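Local coordinates for protein endoglucanase (Komagataeibacter sucrofermentans, PDB 6VC5) that probably hydrolyses internal beta-1,4-glucosidic linkages in cellulose and related beta-glucans, as a family 8 glycoside hydrolase, at residues A5-H17 and T293-M307. Numbering follows the deposited sequence.
Sequences AQQWAIFRDKYFH and TLDHAPDYYSAALTM
Tyr300 turns the edge of its ring onto a face of Tyr15. The two planes stand at 90°, and CD1 of Tyr300 sits over the centre of the Tyr15 ring, 3.8 Å from CG of Tyr15. CB of Tyr300 adds an off-centre CH-pi contact to the same ring. CB of Lys14 lies over the opposite face of the Tyr15 ring. CE2 of Tyr15 also touches CB of Ala303 at 4.0 Å. With the Tyr15 ring cut back to an alanine, the Tyr300 edge would probably lose the face it rests on, and a gap would open beside Ala303.

Phe11 completes the aromatic cluster. CG lies anti to the backbone N (chi1 -170°), which carries the ring in among Tyr300, Ala303, Ala304 and Met307 as a knob into a hole. Its CZ meets CE1 of Tyr300 at 3.7 Å, with the planes oblique. CD2 of Leu294 lies at the edge of the Phe11 ring, near its plane, 3.9 Å from CD1 of Phe11; it also touches CB of Phe11.

The contact joins helix 4-15 and helix 300-313, the first and last helices of the chain, whose segments here run roughly antiparallel. This is consistent with the (alpha/alpha)6 barrel of glycoside hydrolase family 8, in which the chain ends meet to close the ring of helices.

Gln7 supplies the direct hydrogen bond between the segments. Its OE1 accepts from the backbone N of Leu294 at 2.8 Å, nearly straight (166°) and in the carbonyl plane. CB of Gln7 rests on SD of Met307 at 3.5 Å. Ile10 packs its CG2 against CB of Leu294 at 3.8 Å. One water links NZ of Lys14 to the backbone O of Ala297.

Farther out, Asp299 N-caps helix 300-313 by accepting from the backbone N of Ser302. Phe42 of helix 33-46 meets Phe11 edge-to-face and also touches Met307.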
loop_
_atom_site.group_PDB
_atom_site.type_symbol
_atom_site.label_atom_id
_atom_site.label_comp_id
_atom_site.label_asym_id
_atom_site.label_seq_id
_atom_site.Cartn_x
_atom_site.Cartn_y
_atom_site.Cartn_z
ATOM N N ALA A 5 5.705 11.352 -15.597
ATOM C CA ALA A 5 7.150 11.461 -15.759
ATOM C C ALA A 5 7.697 12.702 -15.057
ATOM O O ALA A 5 8.778 12.663 -14.456
ATOM C CB ALA A 5 7.521 11.447 -17.241
ATOM N N GLN A 6 6.957 13.811 -15.096
ATOM C CA GLN A 6 7.459 15.021 -14.453
ATOM C C GLN A 6 7.362 14.937 -12.934
ATOM O O GLN A 6 8.247 15.432 -12.225
ATOM C CB GLN A 6 6.758 16.266 -15.002
ATOM C CG GLN A 6 7.140 16.584 -16.449
ATOM C CD GLN A 6 6.699 15.506 -17.431
ATOM O OE1 GLN A 6 7.521 14.766 -17.961
ATOM N NE2 GLN A 6 5.398 15.437 -17.695
ATOM N N GLN A 7 6.296 14.321 -12.415
ATOM C CA GLN A 7 6.200 14.137 -10.968
ATOM C C GLN A 7 7.249 13.148 -10.462
ATOM O O GLN A 7 7.834 13.353 -9.389
ATOM C CB GLN A 7 4.782 13.714 -10.577
ATOM C CG GLN A 7 3.728 14.781 -10.881
ATOM C CD GLN A 7 4.049 16.118 -10.235
ATOM O OE1 GLN A 7 4.172 16.214 -9.017
ATOM N NE2 GLN A 7 4.200 17.157 -11.055
ATOM N N TRP A 8 7.505 12.073 -11.218
ATOM C CA TRP A 8 8.569 11.147 -10.838
ATOM C C TRP A 8 9.925 11.845 -10.779
ATOM O O TRP A 8 10.716 11.596 -9.865
ATOM C CB TRP A 8 8.620 9.938 -11.777
ATOM C CG TRP A 8 9.938 9.170 -11.701
ATOM C CD1 TRP A 8 10.862 9.044 -12.699
ATOM C CD2 TRP A 8 10.469 8.449 -10.572
ATOM N NE1 TRP A 8 11.927 8.285 -12.267
ATOM C CE2 TRP A 8 11.710 7.905 -10.969
ATOM C CE3 TRP A 8 10.010 8.199 -9.273
ATOM C CZ2 TRP A 8 12.500 7.129 -10.113
ATOM C CZ3 TRP A 8 10.801 7.431 -8.419
ATOM C CH2 TRP A 8 12.035 6.904 -8.849
ATOM N N ALA A 9 10.202 12.741 -11.730
ATOM C CA ALA A 9 11.481 13.450 -11.722
ATOM C C ALA A 9 11.687 14.227 -10.423
ATOM O O ALA A 9 12.806 14.286 -9.897
ATOM C CB ALA A 9 11.575 14.380 -12.927
ATOM N N ILE A 10 10.624 14.833 -9.892
ATOM C CA ILE A 10 10.713 15.516 -8.603
ATOM C C ILE A 10 10.957 14.520 -7.473
ATOM O O ILE A 10 11.835 14.727 -6.623
ATOM C CB ILE A 10 9.446 16.351 -8.349
ATOM C CG1 ILE A 10 9.291 17.444 -9.407
ATOM C CG2 ILE A 10 9.493 16.970 -6.974
ATOM C CD1 ILE A 10 7.864 17.996 -9.478
ATOM N N PHE A 11 10.155 13.445 -7.421
ATOM C CA PHE A 11 10.347 12.416 -6.402
ATOM C C PHE A 11 11.765 11.871 -6.451
ATOM O O PHE A 11 12.437 11.758 -5.417
ATOM C CB PHE A 11 9.336 11.282 -6.609
ATOM C CG PHE A 11 9.282 10.291 -5.473
ATOM C CD1 PHE A 11 8.362 10.442 -4.445
ATOM C CD2 PHE A 11 10.145 9.207 -5.438
ATOM C CE1 PHE A 11 8.302 9.521 -3.391
ATOM C CE2 PHE A 11 10.093 8.284 -4.392
ATOM C CZ PHE A 11 9.175 8.443 -3.371
ATOM N N ARG A 12 12.238 11.563 -7.658
ATOM C CA ARG A 12 13.567 10.984 -7.829
ATOM C C ARG A 12 14.651 11.941 -7.352
ATOM O O ARG A 12 15.609 11.529 -6.682
ATOM C CB ARG A 12 13.779 10.614 -9.299
ATOM C CG ARG A 12 15.114 9.937 -9.582
ATOM C CD ARG A 12 15.357 9.841 -11.081
ATOM N NE ARG A 12 15.448 11.156 -11.703
ATOM C CZ ARG A 12 15.075 11.424 -12.952
ATOM N NH1 ARG A 12 14.579 10.463 -13.721
ATOM N NH2 ARG A 12 15.192 12.657 -13.434
ATOM N N ASP A 13 14.517 13.227 -7.679
ATOM C CA ASP A 13 15.520 14.198 -7.248
ATOM C C ASP A 13 15.618 14.253 -5.725
ATOM O O ASP A 13 16.711 14.433 -5.173
ATOM C CB ASP A 13 15.175 15.572 -7.819
ATOM C CG ASP A 13 16.081 16.670 -7.293
ATOM O OD1 ASP A 13 15.554 17.720 -6.861
ATOM O OD2 ASP A 13 17.319 16.489 -7.320
ATOM N N LYS A 14 14.490 14.084 -5.029
ATOM C CA LYS A 14 14.468 14.252 -3.580
ATOM C C LYS A 14 14.907 12.991 -2.837
ATOM O O LYS A 14 15.616 13.085 -1.826
ATOM C CB LYS A 14 13.063 14.657 -3.125
ATOM C CG LYS A 14 12.658 16.050 -3.590
ATOM C CD LYS A 14 11.235 16.384 -3.184
ATOM C CE LYS A 14 11.097 17.862 -2.853
ATOM N NZ LYS A 14 11.223 18.113 -1.390
ATOM N N TYR A 15 14.512 11.805 -3.318
ATOM C CA TYR A 15 14.600 10.599 -2.508
ATOM C C TYR A 15 15.390 9.456 -3.121
ATOM O O TYR A 15 15.668 8.487 -2.405
ATOM C CB TYR A 15 13.198 10.092 -2.130
ATOM C CG TYR A 15 12.317 11.169 -1.538
ATOM C CD1 TYR A 15 12.676 11.823 -0.359
ATOM C CD2 TYR A 15 11.137 11.540 -2.160
ATOM C CE1 TYR A 15 11.880 12.819 0.182
ATOM C CE2 TYR A 15 10.331 12.539 -1.625
ATOM C CZ TYR A 15 10.709 13.168 -0.462
ATOM O OH TYR A 15 9.921 14.152 0.080
ATOM N N PHE A 16 15.750 9.525 -4.400
ATOM C CA PHE A 16 16.489 8.460 -5.067
ATOM C C PHE A 16 17.993 8.696 -4.956
ATOM O O PHE A 16 18.478 9.820 -5.117
ATOM C CB PHE A 16 16.067 8.404 -6.538
ATOM C CG PHE A 16 16.947 7.535 -7.414
ATOM C CD1 PHE A 16 16.725 6.171 -7.520
ATOM C CD2 PHE A 16 17.968 8.100 -8.158
ATOM C CE1 PHE A 16 17.527 5.383 -8.345
ATOM C CE2 PHE A 16 18.778 7.321 -8.989
ATOM C CZ PHE A 16 18.559 5.971 -9.084
ATOM N N HIS A 17 18.729 7.621 -4.688
ATOM C CA HIS A 17 20.180 7.649 -4.660
ATOM C C HIS A 17 20.743 6.716 -5.728
ATOM O O HIS A 17 20.112 5.711 -6.086
ATOM C CB HIS A 17 20.675 7.235 -3.268
ATOM C CG HIS A 17 20.317 8.225 -2.208
ATOM N ND1 HIS A 17 21.203 9.175 -1.744
ATOM C CD2 HIS A 17 19.147 8.454 -1.565
ATOM C CE1 HIS A 17 20.602 9.927 -0.838
ATOM N NE2 HIS A 17 19.352 9.514 -0.715
ATOM N N THR A 293 0.829 18.848 -6.475
ATOM C CA THR A 293 2.074 18.535 -7.132
ATOM C C THR A 293 3.223 18.335 -6.144
ATOM O O THR A 293 3.236 18.877 -5.088
ATOM C CB THR A 293 2.469 19.589 -8.155
ATOM O OG1 THR A 293 2.392 20.869 -7.545
ATOM C CG2 THR A 293 1.523 19.532 -9.353
ATOM N N LEU A 294 4.185 17.523 -6.535
ATOM C CA LEU A 294 5.206 17.095 -5.586
ATOM C C LEU A 294 6.188 18.190 -5.206
ATOM O O LEU A 294 6.870 18.054 -4.180
ATOM C CB LEU A 294 5.967 15.888 -6.125
ATOM C CG LEU A 294 5.459 14.564 -5.567
ATOM C CD1 LEU A 294 4.038 14.283 -6.039
ATOM C CD2 LEU A 294 6.403 13.456 -5.977
ATOM N N ASP A 295 6.286 19.263 -5.994
ATOM C CA ASP A 295 7.139 20.368 -5.577
ATOM C C ASP A 295 6.626 21.065 -4.321
ATOM O O ASP A 295 7.372 21.842 -3.720
ATOM C CB ASP A 295 7.331 21.373 -6.715
ATOM C CG ASP A 295 6.022 21.943 -7.212
ATOM O OD1 ASP A 295 5.125 21.147 -7.556
ATOM O OD2 ASP A 295 5.888 23.186 -7.261
ATOM N N HIS A 296 5.380 20.808 -3.911
ATOM C CA HIS A 296 4.823 21.362 -2.679
ATOM C C HIS A 296 4.699 20.329 -1.564
ATOM O O HIS A 296 4.154 20.648 -0.497
ATOM C CB HIS A 296 3.448 21.986 -2.936
ATOM C CG HIS A 296 3.451 23.066 -3.971
ATOM N ND1 HIS A 296 2.445 23.210 -4.901
ATOM C CD2 HIS A 296 4.354 24.042 -4.236
ATOM C CE1 HIS A 296 2.720 24.238 -5.686
ATOM N NE2 HIS A 296 3.872 24.758 -5.306
ATOM N N ALA A 297 5.164 19.100 -1.783
ATOM C CA ALA A 297 4.984 18.052 -0.791
ATOM C C ALA A 297 5.731 18.412 0.490
ATOM O O ALA A 297 6.921 18.756 0.436
ATOM C CB ALA A 297 5.493 16.713 -1.331
ATOM N N PRO A 298 5.076 18.358 1.653
ATOM C CA PRO A 298 5.763 18.702 2.906
ATOM C C PRO A 298 6.722 17.637 3.395
ATOM O O PRO A 298 7.604 17.954 4.208
ATOM C CB PRO A 298 4.611 18.857 3.907
ATOM C CG PRO A 298 3.550 17.926 3.372
ATOM C CD PRO A 298 3.659 18.004 1.867
ATOM N N ASP A 299 6.564 16.391 2.956
ATOM C CA ASP A 299 7.416 15.307 3.420
ATOM C C ASP A 299 7.308 14.119 2.475
ATOM O O ASP A 299 6.483 14.089 1.558
ATOM C CB ASP A 299 7.115 14.907 4.878
ATOM C CG ASP A 299 5.678 14.411 5.095
ATOM O OD1 ASP A 299 4.974 14.067 4.127
ATOM O OD2 ASP A 299 5.249 14.350 6.273
ATOM N N TYR A 300 8.158 13.129 2.736
ATOM C CA TYR A 300 8.200 11.920 1.923
ATOM C C TYR A 300 6.863 11.178 1.931
ATOM O O TYR A 300 6.407 10.703 0.884
ATOM C CB TYR A 300 9.311 11.020 2.458
ATOM C CG TYR A 300 9.284 9.628 1.918
ATOM C CD1 TYR A 300 9.917 9.327 0.724
ATOM C CD2 TYR A 300 8.617 8.614 2.588
ATOM C CE1 TYR A 300 9.890 8.049 0.214
ATOM C CE2 TYR A 300 8.584 7.330 2.081
ATOM C CZ TYR A 300 9.229 7.056 0.891
ATOM O OH TYR A 300 9.207 5.779 0.377
ATOM N N TYR A 301 6.242 11.030 3.101
ATOM C CA TYR A 301 4.981 10.294 3.162
ATOM C C TYR A 301 3.963 10.890 2.199
ATOM O O TYR A 301 3.305 10.172 1.435
ATOM C CB TYR A 301 4.423 10.333 4.591
ATOM C CG TYR A 301 3.040 9.744 4.657
ATOM C CD1 TYR A 301 2.854 8.381 4.837
ATOM C CD2 TYR A 301 1.918 10.545 4.493
ATOM C CE1 TYR A 301 1.582 7.829 4.864
ATOM C CE2 TYR A 301 0.657 10.012 4.516
ATOM C CZ TYR A 301 0.496 8.653 4.707
ATOM O OH TYR A 301 -0.766 8.134 4.725
ATOM N N SER A 302 3.809 12.209 2.243
ATOM C CA SER A 302 2.812 12.867 1.409
ATOM C C SER A 302 3.169 12.739 -0.068
ATOM O O SER A 302 2.287 12.526 -0.916
ATOM C CB SER A 302 2.724 14.342 1.805
ATOM O OG SER A 302 1.653 14.976 1.137
ATOM N N ALA A 303 4.456 12.859 -0.398
ATOM C CA ALA A 303 4.884 12.758 -1.790
ATOM C C ALA A 303 4.569 11.381 -2.376
ATOM O O ALA A 303 4.067 11.271 -3.499
ATOM C CB ALA A 303 6.380 13.060 -1.900
ATOM N N ALA A 304 4.853 10.314 -1.625
ATOM C CA ALA A 304 4.571 8.975 -2.124
ATOM C C ALA A 304 3.072 8.744 -2.298
ATOM O O ALA A 304 2.644 8.157 -3.300
ATOM C CB ALA A 304 5.197 7.923 -1.203
ATOM N N LEU A 305 2.258 9.211 -1.348
ATOM C CA LEU A 305 0.814 9.026 -1.469
ATOM C C LEU A 305 0.247 9.805 -2.656
ATOM O O LEU A 305 -0.629 9.307 -3.379
ATOM C CB LEU A 305 0.132 9.431 -0.158
ATOM C CG LEU A 305 -1.379 9.215 -0.058
ATOM C CD1 LEU A 305 -1.774 7.753 -0.255
ATOM C CD2 LEU A 305 -1.854 9.704 1.303
ATOM N N THR A 306 0.741 11.027 -2.872
ATOM C CA THR A 306 0.324 11.814 -4.025
ATOM C C THR A 306 0.700 11.118 -5.329
ATOM O O THR A 306 -0.118 11.032 -6.251
ATOM C CB THR A 306 0.954 13.203 -3.923
ATOM O OG1 THR A 306 0.509 13.834 -2.714
ATOM C CG2 THR A 306 0.545 14.086 -5.119
ATOM N N MET A 307 1.921 10.572 -5.412
ATOM C CA MET A 307 2.312 9.829 -6.607
ATOM C C MET A 307 1.393 8.636 -6.858
ATOM O O MET A 307 1.012 8.377 -8.008
ATOM C CB MET A 307 3.755 9.341 -6.499
ATOM C CG MET A 307 4.825 10.359 -6.765
ATOM S SD MET A 307 5.022 10.915 -8.490
ATOM C CE MET A 307 4.104 9.752 -9.512
HETATM O O HOH W 1 9.699 17.927 1.022
#